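Local coordinates for protein cryptochrome DASH (Arabidopsis thaliana, PDB 2J4D) that repairs cyclobutane pyrimidine dimers in single-stranded DNA, binds FAD and a methenyltetrahydrofolate antenna, and may also serve as a blue-light photoreceptor, at residues F46-R51 with L292-I297; Y72-R77 with I118-P123; F188-V193 with R329-F334. One frame throughout, in Å; residues are numbered along the deposited sequence.

Overall arrangement
After an N-terminal strand and helix, the chain enters strand 41-46 of the parallel alpha/beta sheet and then the loop 46-51, whose partner, just past helix 289-293, comes about 240 residues later; interaction 1 thus closes the longest loop and joins the alpha/beta domain to the FAD-binding helices. Interaction 2 falls within that loop, pairing strands 67-74 and 117-120 at one edge of the sheet, and touches interaction 1 where the Tyr72 ring packs on the backbone oxygens of Phe46 and Arg47 and on Leu50. Interaction 3 opens later, at 188-193, and closes on helix 317-339, so its segments alternate with those of interaction 1. It ties the loop between strand 168-172 and helix 194-204 to a helix lining the FAD pocket.

Interaction 1 (F46-R51 with L292-I297); sequences FRNDLR and LAFGCI
Leu50 and Arg51 each give one straight hydrogen bond to a backbone carbonyl in the turn that ends helix 289-293. Leu50 N reaches Phe294 O at 3.0 Å, while Arg51 NH1 meets Gly295 O at 3.0 Å, tilted 28° from that carbonyl's plane although the oxygen lies in the plane of the guanidinium. CG of Arg51 sits between its backbone N and carbonyl carbon (chi1 65°), and the extended chain beyond it runs alongside the Gly295 carbonyl. Beside these bonds, the Leu50 side chain runs along that of Phe294 in the same direction, with Leu50 CD1 4.0 Å from Phe294 CD1. Asn48 comes to the same ring obliquely, its amide plane turned 55° from the ring and OD1 3.5 Å from Phe294 CD1. Gly295 closes a Schellman motif with positive phi, and the lack of a side chain lets its CA approach Asn48 O to 3.3 Å in a CA-H...O contact. The loop is held in shape from behind: the inverse gamma turn centred on Leu50 is closed by Arg51 N to Asp49 O, Asp49 OD1 accepts from Arg47 N at 2.8 Å, and Arg51 NH2 is bonded to Asp54 O. The contact therefore fastens the loop after a central strand of the alpha/beta sheet to the end of a helix whose Leu292 touches FAD. Helix 92-111 packs against Leu50, Phe294 and Cys296, helix 252-265 against Arg51 and Ile297, and strand 41-46 leads directly into the loop.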
loop_
_atom_site.group_PDB
_atom_site.type_symbol
_atom_site.label_atom_id
_atom_site.label_comp_id
_atom_site.label_asym_id
_atom_site.label_seq_id
_atom_site.Cartn_x
_atom_site.Cartn_y
_atom_site.Cartn_z
ATOM N N PHE A 46 -6.019 -0.903 -15.484
ATOM C CA PHE A 46 -5.865 -0.688 -14.047
ATOM C C PHE A 46 -4.908 -1.695 -13.416
ATOM O O PHE A 46 -4.890 -2.869 -13.783
ATOM C CB PHE A 46 -7.222 -0.836 -13.336
ATOM C CG PHE A 46 -8.117 0.381 -13.428
ATOM C CD1 PHE A 46 -8.026 1.401 -12.482
ATOM C CD2 PHE A 46 -9.096 0.470 -14.415
ATOM C CE1 PHE A 46 -8.897 2.491 -12.508
ATOM C CE2 PHE A 46 -9.979 1.557 -14.457
ATOM C CZ PHE A 46 -9.881 2.572 -13.499
ATOM N N ARG A 47 -4.113 -1.221 -12.464
ATOM C CA ARG A 47 -3.208 -2.085 -11.724
ATOM C C ARG A 47 -3.363 -1.721 -10.253
ATOM O O ARG A 47 -4.297 -2.197 -9.609
ATOM C CB ARG A 47 -1.771 -1.925 -12.214
ATOM C CG ARG A 47 -1.506 -2.780 -13.463
ATOM C CD ARG A 47 -0.018 -3.067 -13.676
ATOM N NE ARG A 47 0.682 -1.876 -14.130
ATOM C CZ ARG A 47 1.954 -1.848 -14.507
ATOM N NH1 ARG A 47 2.688 -2.953 -14.481
ATOM N NH2 ARG A 47 2.479 -0.710 -14.947
ATOM N N ASN A 48 -2.484 -0.881 -9.714
ATOM C CA ASN A 48 -2.638 -0.482 -8.319
ATOM C C ASN A 48 -3.023 0.988 -8.236
ATOM O O ASN A 48 -2.405 1.784 -7.538
ATOM C CB ASN A 48 -1.369 -0.790 -7.517
ATOM C CG ASN A 48 -1.340 -2.239 -7.028
ATOM O OD1 ASN A 48 -2.103 -2.623 -6.133
ATOM N ND2 ASN A 48 -0.487 -3.052 -7.632
ATOM N N ASP A 49 -4.080 1.316 -8.971
ATOM C CA ASP A 49 -4.625 2.663 -9.044
ATOM C C ASP A 49 -6.140 2.487 -9.126
ATOM O O ASP A 49 -6.810 3.091 -9.968
ATOM C CB ASP A 49 -4.080 3.371 -10.295
ATOM C CG ASP A 49 -4.306 2.569 -11.587
ATOM O OD1 ASP A 49 -4.676 1.380 -11.524
ATOM O OD2 ASP A 49 -4.093 3.136 -12.679
ATOM N N LEU A 50 -6.675 1.656 -8.229
ATOM C CA LEU A 50 -8.103 1.333 -8.225
ATOM C C LEU A 50 -9.011 2.437 -7.685
ATOM O O LEU A 50 -9.638 2.294 -6.631
ATOM C CB LEU A 50 -8.328 0.026 -7.448
ATOM C CG LEU A 50 -7.366 -1.099 -7.867
ATOM C CD1 LEU A 50 -7.676 -2.371 -7.077
ATOM C CD2 LEU A 50 -7.479 -1.342 -9.371
ATOM N N ARG A 51 -9.088 3.537 -8.426
ATOM C CA ARG A 51 -9.913 4.672 -8.019
ATOM C C ARG A 51 -10.284 5.486 -9.244
ATOM O O ARG A 51 -9.688 5.326 -10.319
ATOM C CB ARG A 51 -9.138 5.598 -7.069
ATOM C CG ARG A 51 -7.929 6.268 -7.750
ATOM C CD ARG A 51 -7.211 7.284 -6.865
ATOM N NE ARG A 51 -6.182 7.999 -7.632
ATOM C CZ ARG A 51 -4.981 7.505 -7.934
ATOM N NH1 ARG A 51 -4.628 6.289 -7.520
ATOM N NH2 ARG A 51 -4.142 8.210 -8.685
ATOM N N LEU A 292 -3.736 3.427 0.049
ATOM C CA LEU A 292 -2.694 4.067 -0.746
ATOM C C LEU A 292 -1.974 3.012 -1.583
ATOM O O LEU A 292 -1.675 3.239 -2.758
ATOM C CB LEU A 292 -1.686 4.794 0.158
ATOM C CG LEU A 292 -2.176 6.155 0.673
ATOM C CD1 LEU A 292 -1.297 6.641 1.810
ATOM C CD2 LEU A 292 -2.178 7.154 -0.494
ATOM N N ALA A 293 -1.711 1.851 -0.988
ATOM C CA ALA A 293 -1.008 0.774 -1.694
ATOM C C ALA A 293 -1.765 0.314 -2.937
ATOM O O ALA A 293 -1.172 0.066 -3.988
ATOM C CB ALA A 293 -0.775 -0.406 -0.750
ATOM N N PHE A 294 -3.080 0.203 -2.822
ATOM C CA PHE A 294 -3.890 -0.210 -3.958
ATOM C C PHE A 294 -4.295 0.953 -4.855
ATOM O O PHE A 294 -4.938 0.754 -5.892
ATOM C CB PHE A 294 -5.131 -0.948 -3.463
ATOM C CG PHE A 294 -4.892 -2.403 -3.209
ATOM C CD1 PHE A 294 -4.964 -3.318 -4.255
ATOM C CD2 PHE A 294 -4.558 -2.853 -1.936
ATOM C CE1 PHE A 294 -4.705 -4.667 -4.038
ATOM C CE2 PHE A 294 -4.295 -4.199 -1.703
ATOM C CZ PHE A 294 -4.369 -5.111 -2.756
ATOM N N GLY A 295 -3.918 2.165 -4.457
ATOM C CA GLY A 295 -4.275 3.333 -5.241
ATOM C C GLY A 295 -5.754 3.688 -5.142
ATOM O O GLY A 295 -6.292 4.331 -6.052
ATOM N N CYS A 296 -6.414 3.258 -4.061
ATOM C CA CYS A 296 -7.831 3.569 -3.824
ATOM C C CYS A 296 -7.970 5.051 -3.491
ATOM O O CYS A 296 -9.029 5.647 -3.696
ATOM C CB CYS A 296 -8.398 2.737 -2.673
ATOM S SG CYS A 296 -8.533 0.986 -3.055
ATOM N N ILE A 297 -6.909 5.622 -2.931
ATOM C CA ILE A 297 -6.855 7.057 -2.631
ATOM C C ILE A 297 -5.454 7.506 -3.030
ATOM O O ILE A 297 -4.538 6.685 -3.158
ATOM C CB ILE A 297 -7.088 7.401 -1.127
ATOM C CG1 ILE A 297 -6.054 6.684 -0.254
ATOM C CG2 ILE A 297 -8.535 7.078 -0.729
ATOM C CD1 ILE A 297 -6.151 7.028 1.226
#

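Interaction 2 (Y72-R77 with I118-P123); sequences YCLDPR and IRSGKP
Cys73 and Leu74 lie against Arg119 and Ser120 where two parallel strands at the border of the Rossmann-like sheet pair in register. The backbone ladder is the close part: Arg119 N bonds Tyr72 O at 3.2 Å, Leu74 N donates to Arg119 O at 2.8 Å, and Gly121 N reaches Leu74 O at 2.9 Å. Tyr72, Leu74 and Ile118 project from one face of the sheet towards helix 92-111. On the face of Cys73, the SG atom lies beside the backbone N (chi1 -59°) and 3.9 Å from Pro123 CA, with Ile126 of helix 123-134 nearby. Beyond the strands the packing becomes more open and polar. Pro76 crosses Lys122 at about a right angle, CG to CG 4.0 Å, and Lys122, the N-cap residue of helix 123-134, stretches its chain across the guanidinium of Arg77. Lys122 CG stands 3.7 Å above one face of that group, offset toward its rim, whereas Pro123 CD approaches the edge. Arg77 is held side-on by Asp75 in a two-nitrogen salt bridge, NE to OD1 and NH2 to OD2, the latter 2.8 Å; the backbone N of Arg77 also bonds OD1, completing an Asx turn. Three donors thus fix the carboxylate, and Glu124 OE2 is a further partner of Arg77 NH1. Together the two acids probably ease the approach of two positive ends, Arg77 NH1 and Lys122 NZ, which lie 4.7 Å apart.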
loop_
_atom_site.group_PDB
_atom_site.type_symbol
_atom_site.label_atom_id
_atom_site.label_comp_id
_atom_site.label_asym_id
_atom_site.label_seq_id
_atom_site.Cartn_x
_atom_site.Cartn_y
_atom_site.Cartn_z
ATOM N N TYR A 72 -9.295 -4.661 -15.868
ATOM C CA TYR A 72 -8.428 -5.095 -14.783
ATOM C C TYR A 72 -8.160 -6.561 -15.074
ATOM O O TYR A 72 -9.093 -7.330 -15.330
ATOM C CB TYR A 72 -9.068 -4.991 -13.400
ATOM C CG TYR A 72 -8.128 -5.509 -12.322
ATOM C CD1 TYR A 72 -7.091 -4.715 -11.826
ATOM C CD2 TYR A 72 -8.226 -6.822 -11.858
ATOM C CE1 TYR A 72 -6.173 -5.219 -10.897
ATOM C CE2 TYR A 72 -7.317 -7.337 -10.930
ATOM C CZ TYR A 72 -6.295 -6.534 -10.458
ATOM O OH TYR A 72 -5.390 -7.054 -9.562
ATOM N N CYS A 73 -6.887 -6.941 -15.059
ATOM C CA CYS A 73 -6.508 -8.326 -15.307
ATOM C C CYS A 73 -6.045 -8.962 -14.018
ATOM O O CYS A 73 -5.151 -8.447 -13.345
ATOM C CB CYS A 73 -5.358 -8.417 -16.312
ATOM S SG CYS A 73 -5.710 -7.696 -17.915
ATOM N N LEU A 74 -6.656 -10.081 -13.661
ATOM C CA LEU A 74 -6.222 -10.763 -12.466
ATOM C C LEU A 74 -5.064 -11.642 -12.947
ATOM O O LEU A 74 -5.268 -12.734 -13.478
ATOM C CB LEU A 74 -7.344 -11.608 -11.895
ATOM C CG LEU A 74 -6.940 -12.024 -10.488
ATOM C CD1 LEU A 74 -7.221 -10.903 -9.491
ATOM C CD2 LEU A 74 -7.705 -13.247 -10.135
ATOM N N ASP A 75 -3.853 -11.117 -12.776
ATOM C CA ASP A 75 -2.604 -11.752 -13.201
ATOM C C ASP A 75 -2.322 -13.001 -12.376
ATOM O O ASP A 75 -2.142 -12.914 -11.164
ATOM C CB ASP A 75 -1.466 -10.743 -13.006
ATOM C CG ASP A 75 -0.185 -11.137 -13.719
ATOM O OD1 ASP A 75 0.134 -12.342 -13.772
ATOM O OD2 ASP A 75 0.513 -10.218 -14.210
ATOM N N PRO A 76 -2.265 -14.178 -13.021
ATOM C CA PRO A 76 -1.997 -15.422 -12.288
ATOM C C PRO A 76 -0.704 -15.401 -11.463
ATOM O O PRO A 76 -0.593 -16.075 -10.437
ATOM C CB PRO A 76 -1.975 -16.484 -13.399
ATOM C CG PRO A 76 -1.562 -15.708 -14.627
ATOM C CD PRO A 76 -2.348 -14.423 -14.473
ATOM N N ARG A 77 0.272 -14.618 -11.902
ATOM C CA ARG A 77 1.538 -14.534 -11.187
ATOM C C ARG A 77 1.373 -13.885 -9.807
ATOM O O ARG A 77 2.185 -14.103 -8.918
ATOM C CB ARG A 77 2.557 -13.758 -12.026
ATOM C CG ARG A 77 2.989 -14.515 -13.279
ATOM C CD ARG A 77 3.678 -13.617 -14.303
ATOM N NE ARG A 77 2.757 -12.614 -14.832
ATOM C CZ ARG A 77 2.841 -12.083 -16.046
ATOM N NH1 ARG A 77 3.812 -12.456 -16.871
ATOM N NH2 ARG A 77 1.944 -11.191 -16.439
ATOM N N ILE A 118 -13.479 -7.322 -16.253
ATOM C CA ILE A 118 -12.572 -8.106 -15.433
ATOM C C ILE A 118 -12.255 -9.430 -16.120
ATOM O O ILE A 118 -13.162 -10.170 -16.501
ATOM C CB ILE A 118 -13.181 -8.385 -14.038
ATOM C CG1 ILE A 118 -13.454 -7.057 -13.316
ATOM C CG2 ILE A 118 -12.227 -9.243 -13.212
ATOM C CD1 ILE A 118 -14.000 -7.226 -11.908
ATOM N N ARG A 119 -10.968 -9.714 -16.288
ATOM C CA ARG A 119 -10.526 -10.951 -16.919
ATOM C C ARG A 119 -9.411 -11.555 -16.087
ATOM O O ARG A 119 -8.633 -10.830 -15.461
ATOM C CB ARG A 119 -9.995 -10.677 -18.327
ATOM C CG ARG A 119 -11.058 -10.299 -19.347
ATOM C CD ARG A 119 -11.862 -11.515 -19.774
ATOM N NE ARG A 119 -12.890 -11.179 -20.754
ATOM C CZ ARG A 119 -14.089 -10.685 -20.451
ATOM N NH1 ARG A 119 -14.427 -10.463 -19.185
ATOM N NH2 ARG A 119 -14.956 -10.423 -21.418
ATOM N N SER A 120 -9.338 -12.879 -16.066
ATOM C CA SER A 120 -8.278 -13.563 -15.332
ATOM C C SER A 120 -7.240 -13.991 -16.357
ATOM O O SER A 120 -7.567 -14.675 -17.319
ATOM C CB SER A 120 -8.821 -14.794 -14.599
ATOM O OG SER A 120 -9.572 -14.416 -13.459
ATOM N N GLY A 121 -5.992 -13.578 -16.158
ATOM C CA GLY A 121 -4.945 -13.940 -17.098
ATOM C C GLY A 121 -3.845 -12.895 -17.151
ATOM O O GLY A 121 -3.917 -11.882 -16.457
ATOM N N LYS A 122 -2.830 -13.139 -17.973
ATOM C CA LYS A 122 -1.716 -12.209 -18.106
ATOM C C LYS A 122 -2.095 -11.000 -18.954
ATOM O O LYS A 122 -2.676 -11.142 -20.028
ATOM C CB LYS A 122 -0.516 -12.916 -18.739
ATOM C CG LYS A 122 0.072 -14.004 -17.863
ATOM C CD LYS A 122 1.146 -14.786 -18.602
ATOM C CE LYS A 122 1.701 -15.897 -17.719
ATOM N NZ LYS A 122 2.716 -16.747 -18.419
ATOM N N PRO A 123 -1.768 -9.789 -18.475
ATOM C CA PRO A 123 -2.072 -8.548 -19.194
ATOM C C PRO A 123 -1.517 -8.560 -20.619
ATOM O O PRO A 123 -2.163 -8.067 -21.547
ATOM C CB PRO A 123 -1.386 -7.478 -18.343
ATOM C CG PRO A 123 -1.457 -8.045 -16.963
ATOM C CD PRO A 123 -1.097 -9.502 -17.193
#

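Interaction 3 (F188-V193 with R329-F334); sequences FDLPDV and RDYFRF. With FAD (flavin-adenine dinucleotide), chain C.
Leu190 packs the loop before helix 194-204 on helix 317-339 of the photolyase/cryptochrome FAD-binding domain. Its CG lies anti to the backbone N (chi1 -167°), which sends CD2 to two neighbours: obliquely past the Tyr331 ring, 3.7 Å from CE1, and 3.8 Å from CB of Phe334, whose side chain it crosses at about a right angle. Phe197 of helix 194-204 touches all three residues. Pro191 follows, its carbonyl oxygen lying at the edge of the Tyr331 ring. Asp192 turns its side chain away to a salt bridge with Lys338, and both residues line a second site occupied by the folate in this crystal; Lys338 also bonds Leu190 O. Val193 stands at the N-cap position of helix 194-204. The length of helix beneath faces two ways, since Arg329 and Phe332 are turned to FAD, Arg329 CD coming 3.3 Å from the ribose oxygen O2B and Phe332 meeting adenine N1A with its ring edge. On the loop side, Tyr331 OH donates to Pro191 O at 2.7 Å, tilted 20° from the carbonyl plane.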
loop_
_atom_site.group_PDB
_atom_site.type_symbol
_atom_site.label_atom_id
_atom_site.label_comp_id
_atom_site.label_asym_id
_atom_site.label_seq_id
_atom_site.Cartn_x
_atom_site.Cartn_y
_atom_site.Cartn_z
ATOM N N PHE A 188 18.115 9.244 -10.626
ATOM C CA PHE A 188 19.418 8.588 -10.606
ATOM C C PHE A 188 20.295 9.304 -9.585
ATOM O O PHE A 188 21.208 8.723 -9.012
ATOM C CB PHE A 188 20.073 8.663 -11.990
ATOM C CG PHE A 188 19.883 7.425 -12.819
ATOM C CD1 PHE A 188 18.801 6.578 -12.593
ATOM C CD2 PHE A 188 20.783 7.107 -13.832
ATOM C CE1 PHE A 188 18.618 5.428 -13.365
ATOM C CE2 PHE A 188 20.611 5.961 -14.611
ATOM C CZ PHE A 188 19.527 5.121 -14.376
ATOM N N ASP A 189 20.009 10.582 -9.365
ATOM C CA ASP A 189 20.774 11.361 -8.404
ATOM C C ASP A 189 19.962 11.692 -7.163
ATOM O O ASP A 189 20.149 12.738 -6.541
ATOM C CB ASP A 189 21.295 12.637 -9.060
ATOM C CG ASP A 189 22.565 12.395 -9.852
ATOM O OD1 ASP A 189 23.651 12.321 -9.235
ATOM O OD2 ASP A 189 22.471 12.257 -11.087
ATOM N N LEU A 190 19.048 10.798 -6.807
ATOM C CA LEU A 190 18.232 11.010 -5.617
ATOM C C LEU A 190 19.177 10.962 -4.416
ATOM O O LEU A 190 20.069 10.116 -4.363
ATOM C CB LEU A 190 17.198 9.889 -5.481
ATOM C CG LEU A 190 16.062 10.109 -4.484
ATOM C CD1 LEU A 190 15.050 11.046 -5.112
ATOM C CD2 LEU A 190 15.402 8.774 -4.123
ATOM N N PRO A 191 19.010 11.875 -3.445
ATOM C CA PRO A 191 19.888 11.864 -2.268
ATOM C C PRO A 191 19.733 10.548 -1.503
ATOM O O PRO A 191 18.623 10.028 -1.387
ATOM C CB PRO A 191 19.387 13.058 -1.454
ATOM C CG PRO A 191 18.915 14.007 -2.525
ATOM C CD PRO A 191 18.172 13.086 -3.467
ATOM N N ASP A 192 20.834 9.999 -0.992
ATOM C CA ASP A 192 20.757 8.749 -0.235
ATOM C C ASP A 192 20.344 8.982 1.213
ATOM O O ASP A 192 20.211 8.038 1.992
ATOM C CB ASP A 192 22.090 7.993 -0.280
ATOM C CG ASP A 192 22.289 7.244 -1.593
ATOM O OD1 ASP A 192 21.272 6.877 -2.222
ATOM O OD2 ASP A 192 23.451 7.009 -1.991
ATOM N N VAL A 193 20.154 10.245 1.571
ATOM C CA VAL A 193 19.727 10.612 2.918
ATOM C C VAL A 193 18.344 11.251 2.817
ATOM O O VAL A 193 18.164 12.256 2.133
ATOM C CB VAL A 193 20.703 11.614 3.553
ATOM C CG1 VAL A 193 20.171 12.076 4.909
ATOM C CG2 VAL A 193 22.070 10.957 3.714
ATOM N N ARG A 329 6.965 7.965 1.857
ATOM C CA ARG A 329 6.430 7.050 0.843
ATOM C C ARG A 329 6.985 7.452 -0.534
ATOM O O ARG A 329 7.423 6.602 -1.314
ATOM C CB ARG A 329 4.901 7.106 0.844
ATOM C CG ARG A 329 4.245 6.333 -0.288
ATOM C CD ARG A 329 2.732 6.232 -0.085
ATOM N NE ARG A 329 2.096 5.596 -1.230
ATOM C CZ ARG A 329 1.814 6.223 -2.368
ATOM N NH1 ARG A 329 2.099 7.514 -2.514
ATOM N NH2 ARG A 329 1.277 5.551 -3.376
ATOM N N ASP A 330 6.960 8.751 -0.828
ATOM C CA ASP A 330 7.498 9.259 -2.092
ATOM C C ASP A 330 8.966 8.860 -2.223
ATOM O O ASP A 330 9.414 8.374 -3.269
ATOM C CB ASP A 330 7.430 10.791 -2.128
ATOM C CG ASP A 330 6.114 11.321 -2.653
ATOM O OD1 ASP A 330 5.106 10.576 -2.698
ATOM O OD2 ASP A 330 6.091 12.517 -3.016
ATOM N N TYR A 331 9.717 9.085 -1.150
ATOM C CA TYR A 331 11.142 8.787 -1.140
ATOM C C TYR A 331 11.448 7.342 -1.493
ATOM O O TYR A 331 12.304 7.079 -2.332
ATOM C CB TYR A 331 11.746 9.122 0.227
ATOM C CG TYR A 331 13.246 8.950 0.295
ATOM C CD1 TYR A 331 14.090 9.687 -0.538
ATOM C CD2 TYR A 331 13.824 8.043 1.186
ATOM C CE1 TYR A 331 15.471 9.528 -0.490
ATOM C CE2 TYR A 331 15.207 7.874 1.246
ATOM C CZ TYR A 331 16.023 8.618 0.406
ATOM O OH TYR A 331 17.388 8.456 0.458
ATOM N N PHE A 332 10.770 6.393 -0.853
ATOM C CA PHE A 332 11.052 4.998 -1.174
ATOM C C PHE A 332 10.628 4.638 -2.594
ATOM O O PHE A 332 11.241 3.783 -3.233
ATOM C CB PHE A 332 10.398 4.059 -0.155
ATOM C CG PHE A 332 11.173 3.950 1.137
ATOM C CD1 PHE A 332 12.505 3.539 1.128
ATOM C CD2 PHE A 332 10.579 4.265 2.351
ATOM C CE1 PHE A 332 13.233 3.443 2.312
ATOM C CE2 PHE A 332 11.296 4.173 3.546
ATOM C CZ PHE A 332 12.624 3.760 3.528
ATOM N N ARG A 333 9.585 5.294 -3.090
ATOM C CA ARG A 333 9.126 5.030 -4.450
ATOM C C ARG A 333 10.216 5.483 -5.435
ATOM O O ARG A 333 10.571 4.748 -6.362
ATOM C CB ARG A 333 7.804 5.775 -4.705
ATOM C CG ARG A 333 7.386 5.866 -6.164
ATOM C CD ARG A 333 6.998 4.528 -6.749
ATOM N NE ARG A 333 5.787 3.992 -6.135
ATOM C CZ ARG A 333 5.125 2.934 -6.593
ATOM N NH1 ARG A 333 5.554 2.296 -7.678
ATOM N NH2 ARG A 333 4.042 2.504 -5.962
ATOM N N PHE A 334 10.765 6.680 -5.236
ATOM C CA PHE A 334 11.816 7.151 -6.145
ATOM C C PHE A 334 13.091 6.338 -5.937
ATOM O O PHE A 334 13.808 6.032 -6.884
ATOM C CB PHE A 334 12.112 8.647 -5.931
ATOM C CG PHE A 334 10.953 9.555 -6.270
ATOM C CD1 PHE A 334 10.303 9.451 -7.494
ATOM C CD2 PHE A 334 10.517 10.518 -5.361
ATOM C CE1 PHE A 334 9.225 10.292 -7.807
ATOM C CE2 PHE A 334 9.442 11.367 -5.665
ATOM C CZ PHE A 334 8.798 11.249 -6.891
HETATM P PA FAD C . 0.815 6.830 9.222
HETATM O O1A FAD C . -0.576 7.302 9.372
HETATM O O2A FAD C . 1.786 7.033 10.323
HETATM O O5B FAD C . 1.470 7.465 7.897
HETATM C C5B FAD C . 0.635 7.995 6.844
HETATM C C4B FAD C . 1.128 7.423 5.510
HETATM O O4B FAD C . 2.495 7.792 5.338
HETATM C C3B FAD C . 1.101 5.902 5.410
HETATM O O3B FAD C . -0.189 5.396 5.110
HETATM C C2B FAD C . 2.136 5.665 4.353
HETATM O O2B FAD C . 1.658 5.707 3.027
HETATM C C1B FAD C . 3.197 6.736 4.661
HETATM N N9A FAD C . 4.315 6.290 5.521
HETATM C C8A FAD C . 4.449 6.452 6.886
HETATM N N7A FAD C . 5.581 5.941 7.351
HETATM C C5A FAD C . 6.217 5.430 6.241
HETATM C C6A FAD C . 7.451 4.756 6.082
HETATM N N6A FAD C . 8.299 4.497 7.068
HETATM N N1A FAD C . 7.796 4.356 4.801
HETATM C C2A FAD C . 6.948 4.603 3.748
HETATM N N3A FAD C . 5.756 5.241 3.833
HETATM C C4A FAD C . 5.430 5.622 5.098
HETATM N N1 FAD C . 4.344 0.897 4.292
HETATM C C2 FAD C . 3.613 0.569 3.170
HETATM O O2 FAD C . 2.834 1.361 2.673
HETATM N N3 FAD C . 3.789 -0.707 2.611
HETATM C C4 FAD C . 4.657 -1.669 3.122
HETATM O O4 FAD C . 4.764 -2.785 2.581
HETATM C C4X FAD C . 5.403 -1.325 4.275
HETATM N N5 FAD C . 6.300 -2.233 4.860
HETATM C C5X FAD C . 7.114 -1.847 5.927
HETATM C C6 FAD C . 8.094 -2.714 6.429
HETATM C C7 FAD C . 8.935 -2.357 7.508
HETATM C C7M FAD C . 9.972 -3.337 7.999
HETATM C C8 FAD C . 8.768 -1.054 8.104
HETATM C C8M FAD C . 9.624 -0.582 9.268
HETATM C C9 FAD C . 7.788 -0.173 7.607
HETATM C C9A FAD C . 6.945 -0.543 6.516
HETATM N N10 FAD C . 5.942 0.328 5.995
HETATM C C10 FAD C . 5.218 -0.027 4.835
HETATM C "C1'" FAD C . 5.913 1.770 6.404
HETATM C "C2'" FAD C . 4.990 2.139 7.584
HETATM O "O2'" FAD C . 5.246 1.278 8.680
HETATM C "C3'" FAD C . 3.529 2.012 7.159
HETATM O "O3'" FAD C . 3.265 2.826 5.999
HETATM C "C4'" FAD C . 2.510 2.456 8.223
HETATM O "O4'" FAD C . 2.627 1.642 9.393
HETATM C "C5'" FAD C . 1.106 2.334 7.646
HETATM O "O5'" FAD C . 0.143 2.765 8.611
HETATM P P FAD C . -0.484 4.209 8.698
HETATM O O1P FAD C . -1.168 4.413 7.410
HETATM O O2P FAD C . -1.369 4.277 9.893
HETATM O O3P FAD C . 0.688 5.236 8.999
#